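Local coordinates for protein CooJ (Rhodospirillum rubrum, PDB 6HK5) that probably serves as a nickel metallochaperone for carbon monoxide dehydrogenase, this dimer-forming helical N-terminal part holding a high-affinity nickel site, at residues A[15-20]-A[63-68]. Numbering follows the deposited sequence. Where two conformers were deposited one is given.
Sequences YLAHFL and AVLRDL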
ATOM      1  N   TYR A  15       9.692  -1.287  -6.277  1.00 37.59           N
ATOM      2  CA  TYR A  15       8.331  -1.299  -5.752  1.00 36.10           C
ATOM      3  C   TYR A  15       7.418  -2.161  -6.617  1.00 31.75           C
ATOM      4  O   TYR A  15       6.549  -2.879  -6.103  1.00 28.19           O
ATOM      5  CB  TYR A  15       7.783   0.136  -5.661  1.00 27.79           C
ATOM      6  CG  TYR A  15       6.276   0.144  -5.721  1.00 35.85           C
ATOM      7  CD1 TYR A  15       5.512  -0.112  -4.574  1.00 36.08           C
ATOM      8  CD2 TYR A  15       5.610   0.320  -6.935  1.00 33.95           C
ATOM      9  CE1 TYR A  15       4.125  -0.145  -4.633  1.00 33.63           C
ATOM     10  CE2 TYR A  15       4.229   0.282  -7.010  1.00 29.57           C
ATOM     11  CZ  TYR A  15       3.496   0.047  -5.854  1.00 35.29           C
ATOM     12  OH  TYR A  15       2.132  -0.005  -5.926  1.00 33.45           O
ATOM     13  N   LEU A  16       7.588  -2.081  -7.933  1.00 30.88           N
ATOM     14  CA  LEU A  16       6.713  -2.814  -8.849  1.00 33.33           C
ATOM     15  C   LEU A  16       6.895  -4.322  -8.718  1.00 29.80           C
ATOM     16  O   LEU A  16       5.916  -5.070  -8.778  1.00 31.85           O
ATOM     17  CB  LEU A  16       6.959  -2.374 -10.299  1.00 34.34           C
ATOM     18  CG  LEU A  16       6.318  -1.069 -10.783  1.00 38.16           C
ATOM     19  CD1 LEU A  16       6.644  -0.797 -12.244  1.00 31.55           C
ATOM     20  CD2 LEU A  16       4.816  -1.134 -10.600  1.00 28.54           C
ATOM     21  N   ALA A  17       8.134  -4.791  -8.530  1.00 28.90           N
ATOM     22  CA  ALA A  17       8.348  -6.231  -8.419  1.00 28.40           C
ATOM     23  C   ALA A  17       7.786  -6.772  -7.107  1.00 32.77           C
ATOM     24  O   ALA A  17       7.118  -7.814  -7.096  1.00 33.06           O
ATOM     25  CB  ALA A  17       9.835  -6.557  -8.545  1.00 22.43           C
ATOM     26  N   HIS A  18       8.068  -6.088  -5.992  1.00 30.31           N
ATOM     27  CA  HIS A  18       7.480  -6.458  -4.709  1.00 31.29           C
ATOM     28  C   HIS A  18       5.964  -6.473  -4.789  1.00 23.45           C
ATOM     29  O   HIS A  18       5.315  -7.389  -4.271  1.00 29.35           O
ATOM     30  CB  HIS A  18       7.928  -5.478  -3.611  1.00 34.10           C
ATOM     31  CG  HIS A  18       9.405  -5.477  -3.342  1.00 32.09           C
ATOM     32  ND1 HIS A  18      10.243  -6.494  -3.745  1.00 31.85           N
ATOM     33  CD2 HIS A  18      10.184  -4.595  -2.669  1.00 32.92           C
ATOM     34  CE1 HIS A  18      11.476  -6.230  -3.350  1.00 40.26           C
ATOM     35  NE2 HIS A  18      11.467  -5.084  -2.694  1.00 41.75           N
ATOM     36  N   PHE A  19       5.384  -5.457  -5.432  1.00 28.67           N
ATOM     37  CA  PHE A  19       3.933  -5.319  -5.492  1.00 29.42           C
ATOM     38  C   PHE A  19       3.307  -6.424  -6.323  1.00 27.19           C
ATOM     39  O   PHE A  19       2.254  -6.966  -5.962  1.00 26.03           O
ATOM     40  CB  PHE A  19       3.562  -3.958  -6.074  1.00 26.67           C
ATOM     41  CG  PHE A  19       2.086  -3.784  -6.324  1.00 31.61           C
ATOM     42  CD1 PHE A  19       1.252  -3.321  -5.322  1.00 32.37           C
ATOM     43  CD2 PHE A  19       1.531  -4.085  -7.558  1.00 30.08           C
ATOM     44  CE1 PHE A  19      -0.115  -3.159  -5.549  1.00 35.03           C
ATOM     45  CE2 PHE A  19       0.171  -3.928  -7.799  1.00 27.07           C
ATOM     46  CZ  PHE A  19      -0.653  -3.464  -6.792  1.00 33.25           C
ATOM     47  N   LEU A  20       3.919  -6.747  -7.459  1.00 27.22           N
ATOM     48  CA  LEU A  20       3.407  -7.832  -8.290  1.00 29.54           C
ATOM     49  C   LEU A  20       3.491  -9.165  -7.549  1.00 32.13           C
ATOM     50  O   LEU A  20       2.524  -9.935  -7.521  1.00 25.82           O
ATOM     51  CB  LEU A  20       4.171  -7.881  -9.617  1.00 28.69           C
ATOM     52  CG  LEU A  20       3.689  -6.881 -10.682  1.00 32.56           C
ATOM     53  CD1 LEU A  20       4.687  -6.722 -11.827  1.00 37.87           C
ATOM     54  CD2 LEU A  20       2.343  -7.322 -11.235  1.00 36.24           C
ATOM     55  N   ALA A  63       4.760  -5.035 -18.286  1.00 28.73           N
ATOM     56  CA  ALA A  63       5.339  -4.343 -19.432  1.00 30.01           C
ATOM     57  C   ALA A  63       5.967  -3.016 -19.009  1.00 32.51           C
ATOM     58  O   ALA A  63       7.046  -2.652 -19.491  1.00 29.18           O
ATOM     59  CB  ALA A  63       4.272  -4.145 -20.510  1.00 30.81           C
ATOM     60  N   VAL A  64       5.321  -2.290 -18.091  1.00 25.03           N
ATOM     61  CA  VAL A  64       5.940  -1.120 -17.476  1.00 24.56           C
ATOM     62  C   VAL A  64       7.283  -1.493 -16.851  1.00 28.97           C
ATOM     63  O   VAL A  64       8.325  -0.917 -17.187  1.00 29.73           O
ATOM     64  CB  VAL A  64       4.999  -0.497 -16.434  1.00 26.21           C
ATOM     65  CG1 VAL A  64       5.754   0.542 -15.633  1.00 26.50           C
ATOM     66  CG2 VAL A  64       3.769   0.110 -17.100  1.00 23.71           C
ATOM     67  N   LEU A  65       7.274  -2.483 -15.948  1.00 24.87           N
ATOM     68  CA  LEU A  65       8.503  -2.957 -15.301  1.00 30.91           C
ATOM     69  C   LEU A  65       9.615  -3.245 -16.313  1.00 36.87           C
ATOM     70  O   LEU A  65      10.777  -2.886 -16.092  1.00 37.03           O
ATOM     71  CB  LEU A  65       8.210  -4.223 -14.478  1.00 32.64           C
ATOM     72  CG  LEU A  65       9.317  -4.855 -13.612  1.00 34.92           C
ATOM     73  CD1 LEU A  65       9.947  -3.869 -12.663  1.00 36.19           C
ATOM     74  CD2 LEU A  65       8.813  -6.052 -12.817  1.00 31.25           C
ATOM     75  N   ARG A  66       9.286  -3.907 -17.423  1.00 29.95           N
ATOM     76  CA  ARG A  66      10.327  -4.259 -18.373  1.00 36.73           C
ATOM     77  C   ARG A  66      10.804  -3.049 -19.171  1.00 38.03           C
ATOM     78  O   ARG A  66      11.901  -3.076 -19.725  1.00 38.79           O
ATOM     79  CB  ARG A  66       9.835  -5.373 -19.300  1.00 34.35           C
ATOM     80  CG  ARG A  66       9.642  -6.716 -18.609  1.00 39.96           C
ATOM     81  CD  ARG A  66       9.295  -7.867 -19.580  1.00 41.83           C
ATOM     82  NE  ARG A  66       8.068  -7.630 -20.337  1.00 41.28           N
ATOM     83  CZ  ARG A  66       6.872  -8.116 -20.011  1.00 44.37           C
ATOM     84  NH1 ARG A  66       6.731  -8.867 -18.923  1.00 40.85           N
ATOM     85  NH2 ARG A  66       5.813  -7.832 -20.767  1.00 45.23           N
ATOM     86  N   ASP A  67      10.027  -1.978 -19.222  1.00 37.70           N
ATOM     87  CA  ASP A  67      10.424  -0.831 -20.014  1.00 39.17           C
ATOM     88  C   ASP A  67      11.260   0.171 -19.226  1.00 39.73           C
ATOM     89  O   ASP A  67      11.836   1.083 -19.826  1.00 40.29           O
ATOM     90  CB  ASP A  67       9.184  -0.145 -20.604  1.00 38.19           C
ATOM     91  CG  ASP A  67       9.534   0.808 -21.753  1.00 40.26           C
ATOM     92  OD1 ASP A  67       9.735   0.343 -22.893  1.00 44.02           O
ATOM     93  OD2 ASP A  67       9.602   2.020 -21.515  1.00 35.57           O
ATOM     94  N   LEU A  68      11.352   0.011 -17.910  0.51 37.59           N
ATOM     95  CA  LEU A  68      12.221   0.847 -17.097  0.51 39.60           C
ATOM     96  C   LEU A  68      13.675   0.483 -17.376  0.51 41.20           C
ATOM     97  O   LEU A  68      13.962  -0.591 -17.911  0.51 39.08           O
ATOM     98  CB  LEU A  68      11.905   0.676 -15.610  0.51 37.22           C
ATOM     99  CG  LEU A  68      10.487   0.988 -15.138  0.51 35.87           C
ATOM    100  CD1 LEU A  68      10.286   0.493 -13.716  0.51 35.29           C
ATOM    101  CD2 LEU A  68      10.197   2.480 -15.226  0.51 36.92           C
TER
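Leu-16 reaches over to Val-64 and Leu-65, and its CD1 lies 3.8 Å from Val-64 CG1 and 4.1 Å from Leu-68 CD1. The Leu-16 and Val-64 side chains cross at about a right angle. Leu-65 answers with both branches. Its CG stands anti to the backbone N (chi1 -175°), and the fork sends CD1 to within 4.1 Å of Leu-16 CB, while CD2 sits 4.4 Å from Ala-17 CB and 4.3 Å from Leu-20 CD1. Leu-65 thus packs against residues on two successive turns, Leu-16 and Leu-20. No hydrogen bond joins the two segments, and every side-chain contact is apolar. The axes of helical segments 15-20 and 63-67 come within 10.3 Å, their N-to-C directions 152° apart, and the nearest CA atoms, Leu-16 and Leu-65, are 6.7 Å apart. On helix 42-67, Leu-61 also touches Leu-16 and Phe-19. Val-64 also meets Leu-46 of the second subunit, and His-26 of that subunit stacks on the Phe-19 ring, takes part through ND1 in a hydrogen bond with Tyr-15 OH, and packs on Leu-16. Since His-26 belongs to the nickel site with His-22, Leu-16 borders both this packing and a metal-binding histidine of the partner. Such near-antiparallel packing of helices 5-35 and 42-67 is characteristic of a helical hairpin, here one that pairs with a second copy.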